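Local coordinates for ssDNA binding protein (Aeropyrum pernix, PDB 4PSN) that binds single-stranded DNA, probably enclosing the strand in tunnels that run between the subunits of its assembly, at residues 122-127 / 141-146; 172-177 / 196-201. One frame throughout, in Å; residues are numbered along the deposited sequence. Where two conformers were deposited one is given.

Interaction 1. Residues 122-127 / 141-146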
loop_
_atom_site.group_PDB
_atom_site.type_symbol
_atom_site.label_atom_id
_atom_site.label_comp_id
_atom_site.label_asym_id
_atom_site.label_seq_id
_atom_site.Cartn_x
_atom_site.Cartn_y
_atom_site.Cartn_z
ATOM N N ILE C 122 23.329 -16.888 -16.210
ATOM C CA ILE C 122 22.098 -17.677 -16.334
ATOM C C ILE C 122 22.159 -18.471 -17.650
ATOM O O ILE C 122 22.436 -17.900 -18.704
ATOM C CB ILE C 122 20.830 -16.797 -16.381
ATOM C CG1 ILE C 122 20.758 -15.881 -15.157
ATOM C CG2 ILE C 122 19.574 -17.692 -16.470
ATOM C CD1 ILE C 122 19.694 -14.801 -15.260
ATOM N N ARG C 123 21.913 -19.773 -17.591
ATOM C CA ARG C 123 21.964 -20.594 -18.801
ATOM C C ARG C 123 20.578 -20.786 -19.400
ATOM O O ARG C 123 19.752 -21.476 -18.827
ATOM C CB ARG C 123 22.586 -21.967 -18.518
ATOM C CG ARG C 123 22.915 -22.753 -19.794
ATOM C CD ARG C 123 24.149 -22.236 -20.497
ATOM N NE ARG C 123 24.223 -22.740 -21.876
ATOM C CZ ARG C 123 25.075 -22.301 -22.791
ATOM N NH1 ARG C 123 25.935 -21.330 -22.480
ATOM N NH2 ARG C 123 25.053 -22.809 -24.028
ATOM N N PHE C 124 20.344 -20.188 -20.564
ATOM C CA PHE C 124 19.088 -20.338 -21.271
ATOM C C PHE C 124 19.271 -21.324 -22.421
ATOM O O PHE C 124 20.385 -21.520 -22.917
ATOM C CB PHE C 124 18.620 -18.977 -21.833
ATOM C CG PHE C 124 18.296 -17.948 -20.762
ATOM C CD1 PHE C 124 17.120 -18.038 -20.026
ATOM C CD2 PHE C 124 19.165 -16.893 -20.497
ATOM C CE1 PHE C 124 16.801 -17.095 -19.048
ATOM C CE2 PHE C 124 18.862 -15.948 -19.504
ATOM C CZ PHE C 124 17.677 -16.052 -18.778
ATOM N N THR C 125 18.174 -21.949 -22.835
ATOM C CA THR C 125 18.142 -22.726 -24.076
ATOM C C THR C 125 17.068 -22.109 -24.987
ATOM O O THR C 125 16.303 -21.266 -24.551
ATOM C CB THR C 125 17.837 -24.209 -23.804
ATOM O OG1 THR C 125 16.534 -24.338 -23.215
ATOM C CG2 THR C 125 18.895 -24.825 -22.853
ATOM N N VAL C 126 17.015 -22.506 -26.247
ATOM C CA VAL C 126 16.051 -21.926 -27.174
ATOM C C VAL C 126 15.494 -22.999 -28.077
ATOM O O VAL C 126 16.089 -24.071 -28.230
ATOM C CB VAL C 126 16.674 -20.840 -28.096
ATOM C CG1 VAL C 126 17.208 -19.661 -27.281
ATOM C CG2 VAL C 126 17.751 -21.440 -28.979
ATOM N N GLU C 127 14.351 -22.700 -28.677
ATOM C CA GLU C 127 13.800 -23.551 -29.719
ATOM C C GLU C 127 13.195 -22.632 -30.762
ATOM O O GLU C 127 12.456 -21.697 -30.409
ATOM C CB GLU C 127 12.733 -24.483 -29.137
ATOM C CG GLU C 127 12.506 -25.748 -29.955
ATOM C CD GLU C 127 13.760 -26.618 -30.062
ATOM O OE1 GLU C 127 14.383 -26.646 -31.150
ATOM O OE2 GLU C 127 14.120 -27.275 -29.057
ATOM N N ILE C 141 12.557 -18.835 -25.702
ATOM C CA ILE C 141 13.620 -18.998 -24.718
ATOM C C ILE C 141 13.083 -19.799 -23.540
ATOM O O ILE C 141 11.973 -19.562 -23.084
ATOM C CB ILE C 141 14.128 -17.642 -24.221
ATOM C CG1 ILE C 141 14.584 -16.775 -25.403
ATOM C CG2 ILE C 141 15.289 -17.828 -23.261
ATOM C CD1 ILE C 141 14.972 -15.350 -24.994
HETATM N N MSE C 142 13.878 -20.749 -23.058
HETATM C CA MSE C 142 13.524 -21.581 -21.928
HETATM C C MSE C 142 14.555 -21.487 -20.821
HETATM O O MSE C 142 15.736 -21.273 -21.073
HETATM C CB MSE C 142 13.511 -23.022 -22.402
HETATM C CG MSE C 142 13.653 -23.083 -23.882
HETATM SE SE MSE C 142 11.985 -23.622 -24.636
HETATM C CE MSE C 142 12.246 -25.496 -24.289
ATOM N N TYR C 143 14.088 -21.688 -19.598
ATOM C CA TYR C 143 14.923 -21.778 -18.420
ATOM C C TYR C 143 14.342 -22.954 -17.621
ATOM O O TYR C 143 13.130 -23.018 -17.401
ATOM C CB TYR C 143 14.856 -20.480 -17.593
ATOM C CG TYR C 143 15.854 -20.500 -16.465
ATOM C CD1 TYR C 143 17.209 -20.638 -16.740
ATOM C CD2 TYR C 143 15.452 -20.445 -15.128
ATOM C CE1 TYR C 143 18.140 -20.690 -15.732
ATOM C CE2 TYR C 143 16.395 -20.495 -14.091
ATOM C CZ TYR C 143 17.740 -20.613 -14.416
ATOM O OH TYR C 143 18.710 -20.672 -13.453
ATOM N N ARG C 144 15.192 -23.896 -17.225
ATOM C CA ARG C 144 14.721 -25.090 -16.514
ATOM C C ARG C 144 13.677 -25.861 -17.342
ATOM O O ARG C 144 12.750 -26.436 -16.788
ATOM C CB ARG C 144 14.128 -24.708 -15.131
ATOM C CG ARG C 144 15.053 -23.860 -14.262
ATOM C CD ARG C 144 14.487 -23.593 -12.858
ATOM N NE ARG C 144 14.601 -24.746 -11.954
ATOM C CZ ARG C 144 13.587 -25.534 -11.600
ATOM N NH1 ARG C 144 13.800 -26.544 -10.770
ATOM N NH2 ARG C 144 12.362 -25.321 -12.070
ATOM N N GLY C 145 13.817 -25.859 -18.664
ATOM C CA GLY C 145 12.890 -26.577 -19.532
ATOM C C GLY C 145 11.540 -25.907 -19.789
ATOM O O GLY C 145 10.743 -26.385 -20.587
ATOM N N SER C 146 11.283 -24.785 -19.133
ATOM C CA SER C 146 9.996 -24.109 -19.234
ATOM C C SER C 146 10.113 -22.846 -20.119
ATOM O O SER C 146 11.155 -22.198 -20.124
ATOM C CB SER C 146 9.547 -23.750 -17.806
ATOM O OG SER C 146 8.172 -23.480 -17.743
HETATM O O HOH W 1 18.153 -23.625 -18.608
HETATM O O HOH W 2 16.107 -24.727 -20.541
#

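Interaction 2. Residues 172-177 / 196-201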
loop_
_atom_site.group_PDB
_atom_site.type_symbol
_atom_site.label_atom_id
_atom_site.label_comp_id
_atom_site.label_asym_id
_atom_site.label_seq_id
_atom_site.Cartn_x
_atom_site.Cartn_y
_atom_site.Cartn_z
ATOM N N LEU C 172 14.232 -9.661 -17.854
ATOM C CA LEU C 172 15.362 -9.107 -18.609
ATOM C C LEU C 172 14.977 -8.750 -20.030
ATOM O O LEU C 172 14.260 -9.488 -20.701
ATOM C CB LEU C 172 16.515 -10.106 -18.682
ATOM C CG LEU C 172 17.153 -10.508 -17.359
ATOM C CD1 LEU C 172 18.084 -11.688 -17.587
ATOM C CD2 LEU C 172 17.912 -9.322 -16.772
ATOM N N LEU C 173 15.462 -7.599 -20.480
ATOM C CA LEU C 173 15.220 -7.143 -21.831
ATOM C C LEU C 173 16.540 -7.018 -22.582
ATOM O O LEU C 173 17.428 -6.278 -22.173
ATOM C CB LEU C 173 14.496 -5.798 -21.810
ATOM C CG LEU C 173 13.055 -5.813 -22.308
ATOM C CD1 LEU C 173 12.258 -6.878 -21.600
ATOM C CD2 LEU C 173 12.413 -4.441 -22.118
ATOM N N LEU C 174 16.671 -7.768 -23.666
ATOM C CA LEU C 174 17.835 -7.640 -24.529
ATOM C C LEU C 174 17.496 -6.607 -25.600
ATOM O O LEU C 174 16.633 -6.847 -26.443
ATOM C CB LEU C 174 18.176 -8.990 -25.165
ATOM C CG LEU C 174 19.347 -9.022 -26.147
ATOM C CD1 LEU C 174 20.663 -8.836 -25.411
ATOM C CD2 LEU C 174 19.343 -10.333 -26.937
ATOM N N LYS C 175 18.149 -5.448 -25.531
ATOM C CA LYS C 175 17.975 -4.359 -26.498
ATOM C C LYS C 175 18.603 -4.712 -27.845
ATOM O O LYS C 175 19.485 -5.568 -27.910
ATOM C CB LYS C 175 18.656 -3.086 -25.988
ATOM C CG LYS C 175 18.384 -2.764 -24.533
ATOM C CD LYS C 175 16.987 -2.216 -24.356
ATOM C CE LYS C 175 16.818 -1.604 -22.983
ATOM N NZ LYS C 175 15.802 -0.525 -23.014
ATOM N N ARG C 176 18.157 -4.040 -28.906
ATOM C CA ARG C 176 18.732 -4.246 -30.233
ATOM C C ARG C 176 20.258 -4.378 -30.170
ATOM O O ARG C 176 20.964 -3.503 -29.670
ATOM C CB ARG C 176 18.332 -3.136 -31.209
ATOM C CG ARG C 176 18.856 -3.406 -32.620
ATOM C CD ARG C 176 18.819 -2.183 -33.538
ATOM N NE ARG C 176 17.499 -1.974 -34.122
ATOM C CZ ARG C 176 17.274 -1.270 -35.225
ATOM N NH1 ARG C 176 16.038 -1.137 -35.680
ATOM N NH2 ARG C 176 18.289 -0.706 -35.876
ATOM N N THR C 177 20.765 -5.493 -30.668
ATOM C CA THR C 177 22.186 -5.767 -30.597
ATOM C C THR C 177 22.616 -6.296 -31.949
ATOM O O THR C 177 22.000 -7.219 -32.482
ATOM C CB THR C 177 22.477 -6.836 -29.518
ATOM O OG1 THR C 177 21.999 -6.373 -28.253
ATOM C CG2 THR C 177 23.964 -7.115 -29.417
ATOM N N ARG C 196 25.072 -15.690 -23.107
ATOM C CA ARG C 196 26.043 -14.599 -23.098
ATOM C C ARG C 196 25.370 -13.239 -23.367
ATOM O O ARG C 196 25.653 -12.244 -22.702
ATOM C CB ARG C 196 27.127 -14.894 -24.139
ATOM C CG ARG C 196 27.991 -13.712 -24.562
ATOM C CD ARG C 196 28.853 -13.225 -23.418
ATOM N NE ARG C 196 28.907 -14.226 -22.357
ATOM C CZ ARG C 196 30.016 -14.840 -21.954
ATOM N NH1 ARG C 196 29.963 -15.750 -20.991
ATOM N NH2 ARG C 196 31.184 -14.544 -22.509
ATOM N N LEU C 197 24.460 -13.204 -24.330
ATOM C CA LEU C 197 23.763 -11.966 -24.645
ATOM C C LEU C 197 22.927 -11.466 -23.473
ATOM O O LEU C 197 22.938 -10.273 -23.157
ATOM C CB LEU C 197 22.908 -12.142 -25.892
ATOM C CG LEU C 197 23.708 -12.223 -27.192
ATOM C CD1 LEU C 197 22.830 -12.682 -28.350
ATOM C CD2 LEU C 197 24.363 -10.879 -27.505
ATOM N N PHE C 198 22.216 -12.370 -22.810
ATOM C CA PHE C 198 21.345 -11.952 -21.720
ATOM C C PHE C 198 22.096 -11.584 -20.447
ATOM O O PHE C 198 21.531 -10.933 -19.565
ATOM C CB PHE C 198 20.259 -13.003 -21.439
ATOM C CG PHE C 198 19.004 -12.786 -22.250
ATOM C CD1 PHE C 198 17.996 -11.959 -21.775
ATOM C CD2 PHE C 198 18.855 -13.376 -23.497
ATOM C CE1 PHE C 198 16.843 -11.735 -22.513
ATOM C CE2 PHE C 198 17.701 -13.151 -24.265
ATOM C CZ PHE C 198 16.693 -12.328 -23.770
ATOM N N SER C 199 23.362 -11.991 -20.346
ATOM C CA SER C 199 24.192 -11.573 -19.209
ATOM C C SER C 199 24.440 -10.055 -19.200
ATOM O O SER C 199 24.890 -9.498 -18.210
ATOM C CB SER C 199 25.532 -12.323 -19.209
ATOM O OG SER C 199 26.398 -11.782 -20.190
ATOM N N GLU C 200 24.159 -9.388 -20.312
ATOM C CA GLU C 200 24.300 -7.933 -20.387
ATOM C C GLU C 200 22.957 -7.252 -20.649
ATOM O O GLU C 200 22.893 -6.057 -20.948
ATOM C CB GLU C 200 25.290 -7.551 -21.487
ATOM C CG GLU C 200 26.716 -7.978 -21.198
ATOM C CD GLU C 200 27.701 -7.462 -22.231
ATOM O OE1 GLU C 200 27.515 -7.744 -23.440
ATOM O OE2 GLU C 200 28.659 -6.766 -21.830
ATOM N N ALA C 201 21.886 -8.025 -20.552
ATOM C CA ALA C 201 20.548 -7.507 -20.810
ATOM C C ALA C 201 20.125 -6.526 -19.704
ATOM O O ALA C 201 20.693 -6.523 -18.618
ATOM C CB ALA C 201 19.555 -8.670 -20.890
#

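Interaction 1. Residues 122-127 / 141-146
T125 and M142, the latter present as selenomethionine, form an antiparallel hydrogen-bonded pair. T125 N donates to M142 O at 3.1 Å and M142 N to T125 O at 2.9 Å, the second nearly straight at 172°. Two CA-H...O contacts run beside them, from F124 CA to M142 O and from I141 CA to T125 O. The next pair, V126 with I141, is non-hydrogen-bonded, with CA atoms 4.5 Å apart. These strands are the two arms of a beta hairpin in the C-terminal domain, and 125-131 is the outermost strand of its sheet within this chain. A type I' turn from Y143 to S146 leads on to the next strand, and water ties it back: one water donates to R123 O and accepts from R144 N, a second bridges T125 OG1 and G145 N. Among the side chains, T125 OG1 sits 3.2 Å from M142 CG, the two side chains crossing at about a right angle. The F124 ring brings CD1 to 3.7 Å from I141 CG2, while M142 O lies at the ring's edge. The Y143 ring, CG anti to the backbone N (chi1 -173°), extends back along 122-127: CE1 meets I122 CG2 at 3.4 Å, and R123 O lies in plane at the ring edge. Its plane is inclined 58° to that of F124. Y143 OH hydrogen-bonds to E56 of the second subunit.

Interaction 2. Residues 172-177 / 196-201
L174 CB lies over one face of the F198 ring, 4.2 Å from its centroid and 22° off the normal, a CH-pi contact displaced toward the rim; the tightly packed part of the contact lies around these two residues, L197 and A201. L172 takes the neighbouring part of the ring: its CB is 3.9 Å from F198 CD1, and its carbonyl O sits at the ring edge, in plane. An extended first torsion (chi1 178°) swings L174 CG to the far side of CB from its backbone N, bringing both methyls toward the last turn of helix 186-198, where CD1 is 3.5 Å from L197 O and 4.0 Å from L197 CB. A201 closes in on the strand backbone itself; its CB is 3.4 Å from L173 O and also touches L172 CB. The type I turn from F198 to A201, with A201 N hydrogen-bonded to F198 O, brings that methyl round to the strand.

Toward T177 the fit slackens. T177 CG2 reaches L197 CD2 at 4.2 Å, and T177 OG1 turns to its own strand, donating to K175 O at 2.7 Å. S199 and E200 point away from the strand on the exposed side of the turn, where S199 OG donates to R196 O. K175 and R176 instead form salt bridges, K175 to E215 and R176 to D136, both of the third subunit. L151 on strand 146-155 packs against both L174 and F198. The arrangement is that of a helix lying on an antiparallel sheet, the chain leaving it turning into the short strand 202-203, outermost within this chain, which pairs with strand 172-180.

Overall arrangement
Along the chain interaction 1 is complete before the first segment of interaction 2 begins, and both belong to the C-terminal domain. Their centres are about 14 Å apart, yet they touch: I141 CD1 is 3.6 Å from F198 CE2, and F124 CE2 is 3.8 Å from F198 CB. Both involve strands of one six-stranded antiparallel sheet. Interaction 1 joins its first two strands, 125-131 and 137-143; interaction 2 brings helix 186-198 against the fifth, 172-180. The same helix packs on V126 through V190 and V194 and on I141 through F198, so it links the two contacts. Different subunits meet the two regions, the second at Y143 and R144, the third at K175 and R176, consistent with an assembly that encloses DNA between its subunits.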